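Local coordinates for protein levansucrase (Bacillus subtilis, PDB 1OYG) that belongs to the levansucrase/invertase family of carbohydrate-active enzymes and has the five-bladed beta-propeller fold of that family, at residues Lys48-Ala53 / Ile107-Asn112; Ala113-Lys118 / Ile182-Tyr188; Arg22-Leu26 / Phe263-Glu267. One frame throughout, in Å; residues are numbered along the deposited sequence.

Contacts 1 and 2 adjoin along the chain; their centres are about 20 Å apart. Both use strand 111-115, which contact 1 reaches from the loop before strand 57-65 and contact 2 from strand 180-192. These strands all belong to one mixed sheet. Contact 3 joins two helices on the opposite side of the chain's centre. Its centre is about 46 Å from that of contact 1 and about 48 Å from that of contact 2. The nearest atoms of contact 3 are about 29 Å from contact 1 and about 32 Å from contact 2. Along the chain, contact 3 encloses both other contacts. The R22 side chain is about 13 Å from a bound calcium ion.

Contact 1 (Lys48-Ala53 / Ile107-Asn112); sequences KNISSA and IDSWKN
S52 turns OG between its backbone N and its carbonyl carbon (chi1 65°), which aims the hydroxyl at W110. N112 sends CG anti to its backbone N (chi1 -174°), and this brings the amide to the S52 carbonyl. S52 OG donates to W110 O at 2.7 Å. N112 ND2 donates to S52 O at 3.0 Å, with a fairly straight N-H...O angle of 161°. S52 O lies in the amide plane of N112, but the donor stands above the carbonyl plane of S52. The other end of the amide is also held: N112 OD1 bonds to the backbone N of G114.

Segment 48-53 is part of the loop leading into strand 57-65, and N112 lies on strand 111-115. Strands 57-65, 77-85, 94-101 and 111-115 follow one another as an antiparallel meander, consistent with one blade of the propeller. The contact therefore ties the approach to the first strand of this meander to the start of its last.

At the far end, the extended K48 chain puts NZ 2.9 Å from D108 OD2 in a salt bridge. NZ meets the syn side of that oxygen, somewhat out of the carboxylate plane. On its way K48 passes over I107, with CD 4.0 Å from CG2. The longer branch of I107 ends in CD1, which lies 3.5 Å from K48 O and 4.0 Å from I50 CG1. The two isoleucines cross at about a right angle. I50 also touches T416 and F417 of strand 416-426.

Two waters bridge the segments. Water 2 accepts from S51 N at 2.9 Å and donates to D108 OD1 at 2.8 Å. Water 1 sits among S51 OG, I107 O and W110 O.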
ATOM      1  N   LYS A  48     -18.059  11.870  -9.649  1.00  3.83           N
ATOM      2  CA  LYS A  48     -19.196  11.701  -8.753  1.00  3.85           C
ATOM      3  C   LYS A  48     -18.751  11.082  -7.431  1.00  3.38           C
ATOM      4  O   LYS A  48     -17.779  10.330  -7.374  1.00  2.76           O
ATOM      5  CB  LYS A  48     -20.234  10.759  -9.372  1.00  4.18           C
ATOM      6  CG  LYS A  48     -20.790  11.178 -10.712  1.00  5.56           C
ATOM      7  CD  LYS A  48     -21.881  10.205 -11.126  1.00  7.50           C
ATOM      8  CE  LYS A  48     -22.374  10.440 -12.538  1.00  8.48           C
ATOM      9  NZ  LYS A  48     -22.929   9.181 -13.120  1.00  9.53           N
ATOM     10  N   ASN A  49     -19.490  11.394  -6.375  1.00  3.24           N
ATOM     11  CA  ASN A  49     -19.423  10.639  -5.136  1.00  3.27           C
ATOM     12  C   ASN A  49     -19.997   9.248  -5.370  1.00  3.53           C
ATOM     13  O   ASN A  49     -20.825   9.055  -6.259  1.00  4.04           O
ATOM     14  CB  ASN A  49     -20.235  11.342  -4.042  1.00  3.27           C
ATOM     15  CG  ASN A  49     -19.734  12.740  -3.750  1.00  3.52           C
ATOM     16  OD1 ASN A  49     -18.533  12.970  -3.699  1.00  4.71           O
ATOM     17  ND2 ASN A  49     -20.654  13.681  -3.568  1.00  4.58           N
ATOM     18  N   ILE A  50     -19.555   8.281  -4.573  1.00  3.77           N
ATOM     19  CA  ILE A  50     -20.160   6.954  -4.587  1.00  4.16           C
ATOM     20  C   ILE A  50     -21.555   7.094  -3.986  1.00  4.52           C
ATOM     21  O   ILE A  50     -21.701   7.364  -2.793  1.00  4.66           O
ATOM     22  CB  ILE A  50     -19.321   5.949  -3.778  1.00  4.01           C
ATOM     23  CG1 ILE A  50     -17.930   5.783  -4.396  1.00  4.09           C
ATOM     24  CG2 ILE A  50     -20.032   4.590  -3.700  1.00  4.74           C
ATOM     25  CD1 ILE A  50     -16.928   5.177  -3.443  1.00  3.50           C
ATOM     26  N   SER A  51     -22.568   6.908  -4.824  1.00  5.05           N
ATOM     27  CA  SER A  51     -23.954   7.183  -4.461  1.00  5.81           C
ATOM     28  C   SER A  51     -24.413   6.338  -3.281  1.00  5.67           C
ATOM     29  O   SER A  51     -25.145   6.816  -2.418  1.00  6.72           O
ATOM     30  CB  SER A  51     -24.875   6.947  -5.665  1.00  5.89           C
ATOM     31  OG  SER A  51     -24.809   5.604  -6.124  1.00  8.81           O
ATOM     32  N   SER A  52     -23.956   5.091  -3.237  1.00  5.34           N
ATOM     33  CA  SER A  52     -24.367   4.148  -2.198  1.00  5.03           C
ATOM     34  C   SER A  52     -23.663   4.382  -0.862  1.00  5.37           C
ATOM     35  O   SER A  52     -24.004   3.743   0.133  1.00  5.30           O
ATOM     36  CB  SER A  52     -24.133   2.707  -2.674  1.00  4.85           C
ATOM     37  OG  SER A  52     -22.754   2.429  -2.862  1.00  4.08           O
ATOM     38  N   ALA A  53     -22.678   5.278  -0.839  1.00  5.84           N
ATOM     39  CA  ALA A  53     -21.903   5.557   0.370  1.00  6.44           C
ATOM     40  C   ALA A  53     -22.572   6.577   1.278  1.00  7.11           C
ATOM     41  O   ALA A  53     -22.166   6.731   2.432  1.00  8.07           O
ATOM     42  CB  ALA A  53     -20.501   6.019   0.006  1.00  6.34           C
ATOM     43  N   ILE A 107     -19.740   4.066 -11.892  1.00  6.04           N
ATOM     44  CA  ILE A 107     -19.609   4.244 -10.444  1.00  5.88           C
ATOM     45  C   ILE A 107     -20.950   4.011  -9.730  1.00  5.64           C
ATOM     46  O   ILE A 107     -20.980   3.570  -8.583  1.00  5.51           O
ATOM     47  CB  ILE A 107     -19.043   5.646 -10.094  1.00  6.16           C
ATOM     48  CG1 ILE A 107     -18.731   5.726  -8.590  1.00  6.48           C
ATOM     49  CG2 ILE A 107     -19.991   6.757 -10.541  1.00  6.28           C
ATOM     50  CD1 ILE A 107     -17.963   6.956  -8.171  1.00  6.83           C
ATOM     51  N   ASP A 108     -22.049   4.306 -10.418  1.00  5.34           N
ATOM     52  CA  ASP A 108     -23.395   4.099  -9.878  1.00  5.31           C
ATOM     53  C   ASP A 108     -23.783   2.626  -9.716  1.00  5.08           C
ATOM     54  O   ASP A 108     -24.766   2.319  -9.044  1.00  5.25           O
ATOM     55  CB  ASP A 108     -24.430   4.804 -10.759  1.00  5.55           C
ATOM     56  CG  ASP A 108     -24.230   6.309 -10.800  1.00  6.60           C
ATOM     57  OD1 ASP A 108     -23.864   6.897  -9.759  1.00  8.35           O
ATOM     58  OD2 ASP A 108     -24.418   6.985 -11.835  1.00  7.17           O
ATOM     59  N   SER A 109     -23.016   1.725 -10.328  1.00  4.54           N
ATOM     60  CA  SER A 109     -23.236   0.281 -10.195  1.00  4.30           C
ATOM     61  C   SER A 109     -22.747  -0.286  -8.859  1.00  4.15           C
ATOM     62  O   SER A 109     -23.076  -1.422  -8.510  1.00  4.53           O
ATOM     63  CB  SER A 109     -22.553  -0.469 -11.344  1.00  4.01           C
ATOM     64  OG  SER A 109     -21.148  -0.532 -11.165  1.00  4.81           O
ATOM     65  N   TRP A 110     -21.953   0.484  -8.119  1.00  3.76           N
ATOM     66  CA  TRP A 110     -21.406   0.012  -6.850  1.00  3.96           C
ATOM     67  C   TRP A 110     -22.405   0.181  -5.714  1.00  3.96           C
ATOM     68  O   TRP A 110     -22.670   1.297  -5.265  1.00  4.38           O
ATOM     69  CB  TRP A 110     -20.096   0.723  -6.526  1.00  3.98           C
ATOM     70  CG  TRP A 110     -19.001   0.357  -7.475  1.00  3.61           C
ATOM     71  CD1 TRP A 110     -18.578   1.079  -8.544  1.00  4.45           C
ATOM     72  CD2 TRP A 110     -18.207  -0.834  -7.456  1.00  3.64           C
ATOM     73  NE1 TRP A 110     -17.561   0.420  -9.191  1.00  3.99           N
ATOM     74  CE2 TRP A 110     -17.312  -0.758  -8.543  1.00  3.57           C
ATOM     75  CE3 TRP A 110     -18.154  -1.958  -6.627  1.00  3.95           C
ATOM     76  CZ2 TRP A 110     -16.380  -1.756  -8.820  1.00  3.66           C
ATOM     77  CZ3 TRP A 110     -17.226  -2.950  -6.905  1.00  4.18           C
ATOM     78  CH2 TRP A 110     -16.353  -2.840  -7.994  1.00  3.71           C
ATOM     79  N   LYS A 111     -22.973  -0.941  -5.283  1.00  3.92           N
ATOM     80  CA  LYS A 111     -23.840  -0.999  -4.114  1.00  4.02           C
ATOM     81  C   LYS A 111     -23.001  -1.151  -2.850  1.00  3.45           C
ATOM     82  O   LYS A 111     -21.852  -1.577  -2.905  1.00  3.75           O
ATOM     83  CB  LYS A 111     -24.813  -2.172  -4.239  1.00  4.30           C
ATOM     84  CG  LYS A 111     -25.796  -2.031  -5.397  1.00  5.92           C
ATOM     85  CD  LYS A 111     -26.701  -3.250  -5.537  1.00  8.58           C
ATOM     86  CE  LYS A 111     -27.785  -3.296  -4.477  1.00  9.70           C
ATOM     87  NZ  LYS A 111     -28.511  -4.599  -4.479  1.00 11.68           N
ATOM     88  N   ASN A 112     -23.601  -0.808  -1.716  1.00  3.24           N
ATOM     89  CA  ASN A 112     -22.927  -0.775  -0.427  1.00  3.13           C
ATOM     90  C   ASN A 112     -23.523  -1.830   0.504  1.00  3.09           C
ATOM     91  O   ASN A 112     -24.648  -1.683   0.973  1.00  3.44           O
ATOM     92  CB  ASN A 112     -23.087   0.630   0.162  1.00  3.17           C
ATOM     93  CG  ASN A 112     -22.297   0.845   1.441  1.00  3.68           C
ATOM     94  OD1 ASN A 112     -21.635  -0.054   1.951  1.00  4.38           O
ATOM     95  ND2 ASN A 112     -22.377   2.060   1.969  1.00  5.07           N
TER
HETATM   96  O   HOH W   1     -22.756   3.848  -6.209  1.00 12.27           O
HETATM   97  O   HOH W   2     -21.994   6.648  -7.703  1.00 13.11           O

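Contact 2 (Ala113-Lys118 / Ile182-Tyr188); sequences AGRVFK and INGVEDY
A113 O and I182 N grip the same water. Water 3 donates to A113 O at 2.7 Å and accepts from I182 N at 2.9 Å. It bridges two backbones that make no direct hydrogen bond to each other.

Beside the bridge, the I182 side chain reaches across the gap. Its CD1 touches A113 CB at 3.9 Å and lies 3.6 Å from R115 O. The next step is a pair of valines. V116 CG1 meets V185 CG1 at 4.0 Å, and the two side chains cross at about a right angle.

Strands 111-115 and 180-192 are probably the outer strands of two adjacent propeller blades. One mixed sheet runs through both blades, joined where strand 57-65 pairs in parallel with 135-143. In segments 113-115 and 182-186 the axes come within 8.6 Å and run roughly parallel, 31° apart. Here the two outer strands meet only through side chains and water.

Farther on, F117 and Y188 come from opposite directions and form an offset stack. Their centroids are 4.4 Å apart and their planes 15° apart. The overlap is partial: F117 CE1 sits over the rim of the tyrosine ring, while Y188 OH lies over the centre of the phenylalanine ring. V116 CG1 is over the centre of the other F117 face, so that ring is clamped from both sides. V185 adds CG1 at 3.8 Å from F117 CE1. Y188 places CG anti to its backbone N (chi1 -172°), which carries the ring back to F117 past the corner at D187. Y188 OH bonds to Y153 OH, and the F117 ring also meets the ring of Y153.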
ATOM      1  N   ALA A 113     -22.767  -2.900   0.744  1.00  3.15           N
ATOM      2  CA  ALA A 113     -23.159  -3.945   1.695  1.00  3.31           C
ATOM      3  C   ALA A 113     -22.914  -3.540   3.147  1.00  3.35           C
ATOM      4  O   ALA A 113     -23.249  -4.288   4.064  1.00  3.78           O
ATOM      5  CB  ALA A 113     -22.427  -5.242   1.387  1.00  3.29           C
ATOM      6  N   GLY A 114     -22.315  -2.371   3.350  1.00  3.19           N
ATOM      7  CA  GLY A 114     -22.108  -1.821   4.677  1.00  2.99           C
ATOM      8  C   GLY A 114     -20.787  -2.265   5.264  1.00  3.01           C
ATOM      9  O   GLY A 114     -19.921  -2.792   4.569  1.00  2.66           O
ATOM     10  N   ARG A 115     -20.631  -2.043   6.563  1.00  2.83           N
ATOM     11  CA  ARG A 115     -19.417  -2.422   7.266  1.00  3.12           C
ATOM     12  C   ARG A 115     -19.224  -3.931   7.274  1.00  3.14           C
ATOM     13  O   ARG A 115     -20.186  -4.696   7.398  1.00  3.41           O
ATOM     14  CB  ARG A 115     -19.461  -1.923   8.707  1.00  3.24           C
ATOM     15  CG  ARG A 115     -19.009  -0.484   8.873  1.00  3.72           C
ATOM     16  CD  ARG A 115     -18.843  -0.062  10.307  1.00  4.48           C
ATOM     17  NE  ARG A 115     -17.805  -0.844  10.977  1.00  4.50           N
ATOM     18  CZ  ARG A 115     -17.643  -0.917  12.294  1.00  5.78           C
ATOM     19  NH1 ARG A 115     -18.452  -0.257  13.112  1.00  7.17           N
ATOM     20  NH2 ARG A 115     -16.668  -1.663  12.797  1.00  5.50           N
ATOM     21  N   VAL A 116     -17.969  -4.346   7.160  1.00  3.00           N
ATOM     22  CA  VAL A 116     -17.601  -5.751   7.280  1.00  3.13           C
ATOM     23  C   VAL A 116     -17.808  -6.220   8.716  1.00  3.04           C
ATOM     24  O   VAL A 116     -18.299  -7.322   8.947  1.00  3.52           O
ATOM     25  CB  VAL A 116     -16.134  -5.986   6.865  1.00  3.23           C
ATOM     26  CG1 VAL A 116     -15.666  -7.396   7.248  1.00  3.69           C
ATOM     27  CG2 VAL A 116     -15.976  -5.754   5.371  1.00  4.03           C
ATOM     28  N   PHE A 117     -17.441  -5.368   9.672  1.00  3.01           N
ATOM     29  CA  PHE A 117     -17.432  -5.729  11.085  1.00  3.08           C
ATOM     30  C   PHE A 117     -18.497  -4.999  11.893  1.00  3.33           C
ATOM     31  O   PHE A 117     -18.814  -3.843  11.625  1.00  3.64           O
ATOM     32  CB  PHE A 117     -16.061  -5.409  11.690  1.00  3.00           C
ATOM     33  CG  PHE A 117     -14.936  -6.204  11.095  1.00  2.48           C
ATOM     34  CD1 PHE A 117     -14.814  -7.560  11.360  1.00  2.46           C
ATOM     35  CD2 PHE A 117     -13.989  -5.598  10.278  1.00  2.70           C
ATOM     36  CE1 PHE A 117     -13.777  -8.296  10.814  1.00  2.52           C
ATOM     37  CE2 PHE A 117     -12.960  -6.332   9.726  1.00  3.29           C
ATOM     38  CZ  PHE A 117     -12.848  -7.681  10.002  1.00  2.43           C
ATOM     39  N   LYS A 118     -19.061  -5.704  12.867  1.00  3.53           N
ATOM     40  CA  LYS A 118     -19.812  -5.099  13.962  1.00  4.20           C
ATOM     41  C   LYS A 118     -18.803  -4.672  15.022  1.00  4.21           C
ATOM     42  O   LYS A 118     -17.731  -5.265  15.127  1.00  4.17           O
ATOM     43  CB  LYS A 118     -20.788  -6.108  14.582  1.00  4.49           C
ATOM     44  CG  LYS A 118     -21.770  -6.764  13.613  1.00  6.04           C
ATOM     45  CD  LYS A 118     -22.545  -7.878  14.317  1.00  8.06           C
ATOM     46  CE  LYS A 118     -23.462  -8.680  13.380  1.00  9.36           C
ATOM     47  NZ  LYS A 118     -22.892  -9.012  12.049  1.00 11.57           N
ATOM     48  N   ILE A 182     -23.769  -9.218   3.963  1.00  4.48           N
ATOM     49  CA  ILE A 182     -22.781  -9.681   4.935  1.00  4.26           C
ATOM     50  C   ILE A 182     -23.522 -10.237   6.148  1.00  4.07           C
ATOM     51  O   ILE A 182     -24.287  -9.527   6.796  1.00  4.41           O
ATOM     52  CB  ILE A 182     -21.817  -8.539   5.353  1.00  4.25           C
ATOM     53  CG1 ILE A 182     -21.008  -8.045   4.151  1.00  4.47           C
ATOM     54  CG2 ILE A 182     -20.875  -9.014   6.458  1.00  4.74           C
ATOM     55  CD1 ILE A 182     -20.362  -6.690   4.353  1.00  5.12           C
ATOM     56  N   ASN A 183     -23.301 -11.514   6.435  1.00  3.87           N
ATOM     57  CA  ASN A 183     -23.937 -12.183   7.566  1.00  4.22           C
ATOM     58  C   ASN A 183     -23.117 -12.076   8.847  1.00  4.25           C
ATOM     59  O   ASN A 183     -23.666 -12.099   9.951  1.00  5.41           O
ATOM     60  CB  ASN A 183     -24.199 -13.650   7.218  1.00  4.25           C
ATOM     61  CG  ASN A 183     -25.076 -13.802   5.998  1.00  6.17           C
ATOM     62  OD1 ASN A 183     -24.723 -14.496   5.044  1.00  8.98           O
ATOM     63  ND2 ASN A 183     -26.219 -13.135   6.013  1.00  7.94           N
ATOM     64  N   GLY A 184     -21.806 -11.936   8.694  1.00  3.74           N
ATOM     65  CA  GLY A 184     -20.906 -11.860   9.826  1.00  3.37           C
ATOM     66  C   GLY A 184     -19.510 -12.280   9.431  1.00  3.28           C
ATOM     67  O   GLY A 184     -19.219 -12.451   8.252  1.00  3.25           O
ATOM     68  N   VAL A 185     -18.647 -12.434  10.426  1.00  2.97           N
ATOM     69  CA  VAL A 185     -17.280 -12.875  10.209  1.00  2.94           C
ATOM     70  C   VAL A 185     -16.946 -14.059  11.103  1.00  2.62           C
ATOM     71  O   VAL A 185     -17.629 -14.332  12.090  1.00  3.11           O
ATOM     72  CB  VAL A 185     -16.251 -11.736  10.448  1.00  2.97           C
ATOM     73  CG1 VAL A 185     -16.544 -10.545   9.544  1.00  3.31           C
ATOM     74  CG2 VAL A 185     -16.221 -11.308  11.919  1.00  3.05           C
ATOM     75  N   GLU A 186     -15.888 -14.766  10.732  1.00  2.50           N
ATOM     76  CA  GLU A 186     -15.331 -15.822  11.563  1.00  2.62           C
ATOM     77  C   GLU A 186     -13.829 -15.905  11.319  1.00  2.51           C
ATOM     78  O   GLU A 186     -13.294 -15.211  10.456  1.00  2.81           O
ATOM     79  CB  GLU A 186     -16.015 -17.160  11.281  1.00  2.77           C
ATOM     80  CG  GLU A 186     -15.812 -17.707   9.882  1.00  3.17           C
ATOM     81  CD  GLU A 186     -16.593 -18.986   9.658  1.00  4.78           C
ATOM     82  OE1 GLU A 186     -17.828 -18.900   9.520  1.00  6.00           O
ATOM     83  OE2 GLU A 186     -15.981 -20.077   9.639  1.00  7.28           O
ATOM     84  N   ASP A 187     -13.153 -16.743  12.096  1.00  2.83           N
ATOM     85  CA  ASP A 187     -11.706 -16.895  12.001  1.00  2.71           C
ATOM     86  C   ASP A 187     -11.010 -15.537  11.988  1.00  2.69           C
ATOM     87  O   ASP A 187     -10.131 -15.267  11.162  1.00  2.70           O
ATOM     88  CB  ASP A 187     -11.349 -17.720  10.765  1.00  2.81           C
ATOM     89  CG  ASP A 187      -9.963 -18.314  10.845  1.00  3.85           C
ATOM     90  OD1 ASP A 187      -9.534 -18.711  11.951  1.00  4.40           O
ATOM     91  OD2 ASP A 187      -9.230 -18.422   9.844  1.00  4.52           O
ATOM     92  N   TYR A 188     -11.437 -14.697  12.928  1.00  2.68           N
ATOM     93  CA  TYR A 188     -11.035 -13.304  13.049  1.00  2.27           C
ATOM     94  C   TYR A 188      -9.903 -13.221  14.064  1.00  2.42           C
ATOM     95  O   TYR A 188     -10.120 -13.437  15.256  1.00  2.08           O
ATOM     96  CB  TYR A 188     -12.248 -12.502  13.527  1.00  2.36           C
ATOM     97  CG  TYR A 188     -12.124 -10.994  13.560  1.00  2.00           C
ATOM     98  CD1 TYR A 188     -11.083 -10.319  12.925  1.00  2.47           C
ATOM     99  CD2 TYR A 188     -13.084 -10.234  14.221  1.00  2.00           C
ATOM    100  CE1 TYR A 188     -11.002  -8.943  12.965  1.00  2.00           C
ATOM    101  CE2 TYR A 188     -13.009  -8.859  14.264  1.00  2.00           C
ATOM    102  CZ  TYR A 188     -11.971  -8.216  13.632  1.00  2.04           C
ATOM    103  OH  TYR A 188     -11.904  -6.845  13.667  1.00  2.99           O
TER
HETATM  104  O   HOH W   3     -24.823  -6.490   3.983  1.00 10.05           O

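Contact 3 (Arg22-Leu26 / Phe263-Glu267); sequences RHDML and FFRQE
The charged part of the contact is a salt bridge from R22 to E267. R22 grips the carboxylate side-on, with NE and NH2 both on OE2. The bond from R22 NE to E267 OE2 is 2.9 Å, with an N-H...O angle of 157°, and uses the anti lone pair. The bond from R22 NH2 to E267 OE2 is longer, 3.2 Å, and more bent. It meets OE2 nearly in line with the C-O bond. OE2 lies close to the guanidinium plane, and the two flat groups are nearly coplanar. A bend about the CG-CD bond (chi3 71°) turns the guanidinium to E267. NH2 also bonds to T339 O, and NH1 bonds to T310 OG1.

These residues come from two short helix segments, 22-26 and 263-267, which cross at 73° with axes 11.9 Å apart. Helix 22-26 follows strand 18-19 at the edge of a five-stranded sheet. Helix 261-273 lies in the connection between strands 230-238 and 285-292 of that sheet. The contact thus joins two outlying helices of one part of the propeller.

The aromatic part centres on F263. The H23 ring turns its edge to the F263 face, with centroids 5.4 Å apart and planes almost perpendicular. H23 CB makes a CH-pi contact, 4.1 Å from the F263 centroid. E267 CB lies over the opposite face.

The apolar part is L26. Its CD1 meets the edge of F263, 3.6 Å from CZ and in the ring plane. The same methyl is 3.7 Å from E267 OE1, so it fills the corner between ring and carboxylate.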
ATOM      1  N   ARG A  22      19.594   6.410  -2.465  1.00  3.56           N
ATOM      2  CA  ARG A  22      19.566   7.850  -2.645  1.00  3.47           C
ATOM      3  C   ARG A  22      19.914   8.222  -4.079  1.00  3.75           C
ATOM      4  O   ARG A  22      19.338   9.152  -4.633  1.00  3.62           O
ATOM      5  CB  ARG A  22      20.538   8.520  -1.677  1.00  3.29           C
ATOM      6  CG  ARG A  22      20.196   8.291  -0.211  1.00  2.79           C
ATOM      7  CD  ARG A  22      20.972   9.165   0.739  1.00  3.04           C
ATOM      8  NE  ARG A  22      20.552  10.561   0.670  1.00  2.85           N
ATOM      9  CZ  ARG A  22      19.476  11.055   1.271  1.00  2.84           C
ATOM     10  NH1 ARG A  22      18.702  10.286   2.023  1.00  2.84           N
ATOM     11  NH2 ARG A  22      19.181  12.340   1.134  1.00  3.81           N
ATOM     12  N   HIS A  23      20.849   7.497  -4.685  1.00  4.13           N
ATOM     13  CA  HIS A  23      21.257   7.819  -6.047  1.00  4.47           C
ATOM     14  C   HIS A  23      20.087   7.656  -7.010  1.00  4.17           C
ATOM     15  O   HIS A  23      19.878   8.500  -7.880  1.00  4.23           O
ATOM     16  CB  HIS A  23      22.428   6.955  -6.516  1.00  4.74           C
ATOM     17  CG  HIS A  23      22.780   7.170  -7.956  1.00  6.98           C
ATOM     18  ND1 HIS A  23      22.109   6.543  -8.984  1.00  9.92           N
ATOM     19  CD2 HIS A  23      23.702   7.969  -8.541  1.00  9.68           C
ATOM     20  CE1 HIS A  23      22.618   6.930 -10.139  1.00 10.26           C
ATOM     21  NE2 HIS A  23      23.587   7.794  -9.899  1.00 10.56           N
ATOM     22  N   ASP A  24      19.329   6.574  -6.861  1.00  4.12           N
ATOM     23  CA  ASP A  24      18.195   6.323  -7.747  1.00  4.06           C
ATOM     24  C   ASP A  24      17.117   7.386  -7.565  1.00  3.86           C
ATOM     25  O   ASP A  24      16.610   7.926  -8.544  1.00  4.07           O
ATOM     26  CB  ASP A  24      17.627   4.917  -7.526  1.00  4.11           C
ATOM     27  CG  ASP A  24      18.545   3.821  -8.058  1.00  4.89           C
ATOM     28  OD1 ASP A  24      19.519   4.136  -8.779  1.00  7.50           O
ATOM     29  OD2 ASP A  24      18.373   2.615  -7.800  1.00  6.27           O
ATOM     30  N   MET A  25      16.794   7.709  -6.315  1.00  3.85           N
ATOM     31  CA  MET A  25      15.761   8.700  -6.027  1.00  3.83           C
ATOM     32  C   MET A  25      16.140  10.087  -6.548  1.00  3.61           C
ATOM     33  O   MET A  25      15.274  10.848  -6.956  1.00  3.65           O
ATOM     34  CB  MET A  25      15.485   8.777  -4.519  1.00  3.91           C
ATOM     35  CG  MET A  25      14.880   7.520  -3.913  1.00  4.59           C
ATOM     36  SD  MET A  25      13.299   7.022  -4.615  1.00  5.48           S
ATOM     37  CE  MET A  25      12.251   8.359  -4.131  1.00  7.09           C
ATOM     38  N   LEU A  26      17.432  10.409  -6.551  1.00  3.66           N
ATOM     39  CA  LEU A  26      17.888  11.718  -7.014  1.00  3.85           C
ATOM     40  C   LEU A  26      17.635  11.938  -8.505  1.00  3.88           C
ATOM     41  O   LEU A  26      17.585  13.081  -8.957  1.00  4.26           O
ATOM     42  CB  LEU A  26      19.381  11.914  -6.716  1.00  3.72           C
ATOM     43  CG  LEU A  26      19.745  12.361  -5.297  1.00  4.10           C
ATOM     44  CD1 LEU A  26      21.242  12.215  -5.073  1.00  4.74           C
ATOM     45  CD2 LEU A  26      19.302  13.801  -5.043  1.00  3.63           C
ATOM     46  N   PHE A 263      30.155   9.088  -4.704  1.00  2.78           N
ATOM     47  CA  PHE A 263      28.804   9.579  -4.485  1.00  2.72           C
ATOM     48  C   PHE A 263      28.439   9.515  -3.005  1.00  2.80           C
ATOM     49  O   PHE A 263      27.857  10.458  -2.476  1.00  2.46           O
ATOM     50  CB  PHE A 263      27.778   8.802  -5.312  1.00  2.70           C
ATOM     51  CG  PHE A 263      26.362   9.151  -4.967  1.00  3.01           C
ATOM     52  CD1 PHE A 263      25.806  10.346  -5.404  1.00  3.56           C
ATOM     53  CD2 PHE A 263      25.603   8.316  -4.158  1.00  3.24           C
ATOM     54  CE1 PHE A 263      24.497  10.682  -5.067  1.00  3.85           C
ATOM     55  CE2 PHE A 263      24.302   8.651  -3.810  1.00  3.87           C
ATOM     56  CZ  PHE A 263      23.749   9.832  -4.265  1.00  3.70           C
ATOM     57  N   PHE A 264      28.778   8.413  -2.341  1.00  2.70           N
ATOM     58  CA  PHE A 264      28.500   8.275  -0.910  1.00  2.78           C
ATOM     59  C   PHE A 264      29.135   9.413  -0.117  1.00  2.91           C
ATOM     60  O   PHE A 264      28.494  10.012   0.735  1.00  3.01           O
ATOM     61  CB  PHE A 264      29.004   6.936  -0.358  1.00  2.72           C
ATOM     62  CG  PHE A 264      29.165   6.926   1.138  1.00  3.25           C
ATOM     63  CD1 PHE A 264      28.057   6.806   1.961  1.00  3.84           C
ATOM     64  CD2 PHE A 264      30.420   7.070   1.723  1.00  3.58           C
ATOM     65  CE1 PHE A 264      28.191   6.808   3.344  1.00  3.95           C
ATOM     66  CE2 PHE A 264      30.562   7.077   3.104  1.00  3.75           C
ATOM     67  CZ  PHE A 264      29.443   6.942   3.916  1.00  4.31           C
ATOM     68  N   ARG A 265      30.401   9.708  -0.389  1.00  3.08           N
ATOM     69  CA  ARG A 265      31.110  10.751   0.353  1.00  3.52           C
ATOM     70  C   ARG A 265      30.430  12.105   0.197  1.00  3.63           C
ATOM     71  O   ARG A 265      30.221  12.816   1.179  1.00  3.72           O
ATOM     72  CB  ARG A 265      32.564  10.839  -0.103  1.00  3.70           C
ATOM     73  CG  ARG A 265      33.422   9.704   0.415  1.00  4.86           C
ATOM     74  CD  ARG A 265      34.883   9.801   0.011  1.00  6.45           C
ATOM     75  NE  ARG A 265      35.629   8.584   0.324  1.00  7.68           N
ATOM     76  CZ  ARG A 265      35.461   7.860   1.424  1.00  8.82           C
ATOM     77  N   GLN A 266      30.076  12.444  -1.037  1.00  3.73           N
ATOM     78  CA  GLN A 266      29.442  13.718  -1.351  1.00  3.89           C
ATOM     79  C   GLN A 266      28.038  13.818  -0.761  1.00  3.62           C
ATOM     80  O   GLN A 266      27.695  14.812  -0.128  1.00  3.51           O
ATOM     81  CB  GLN A 266      29.365  13.900  -2.864  1.00  4.43           C
ATOM     82  CG  GLN A 266      28.817  15.246  -3.309  1.00  6.46           C
ATOM     83  CD  GLN A 266      29.063  15.514  -4.780  1.00  9.01           C
ATOM     84  OE1 GLN A 266      30.176  15.328  -5.268  1.00 11.27           O
ATOM     85  NE2 GLN A 266      28.026  15.949  -5.490  1.00 11.00           N
ATOM     86  N   GLU A 267      27.233  12.787  -0.980  1.00  3.20           N
ATOM     87  CA  GLU A 267      25.837  12.796  -0.558  1.00  3.17           C
ATOM     88  C   GLU A 267      25.699  12.674   0.956  1.00  3.32           C
ATOM     89  O   GLU A 267      24.862  13.344   1.550  1.00  3.12           O
ATOM     90  CB  GLU A 267      25.067  11.675  -1.266  1.00  2.90           C
ATOM     91  CG  GLU A 267      23.597  11.545  -0.880  1.00  2.96           C
ATOM     92  CD  GLU A 267      22.713  12.654  -1.432  1.00  3.72           C
ATOM     93  OE1 GLU A 267      23.197  13.525  -2.190  1.00  5.64           O
ATOM     94  OE2 GLU A 267      21.504  12.647  -1.113  1.00  4.60           O
TER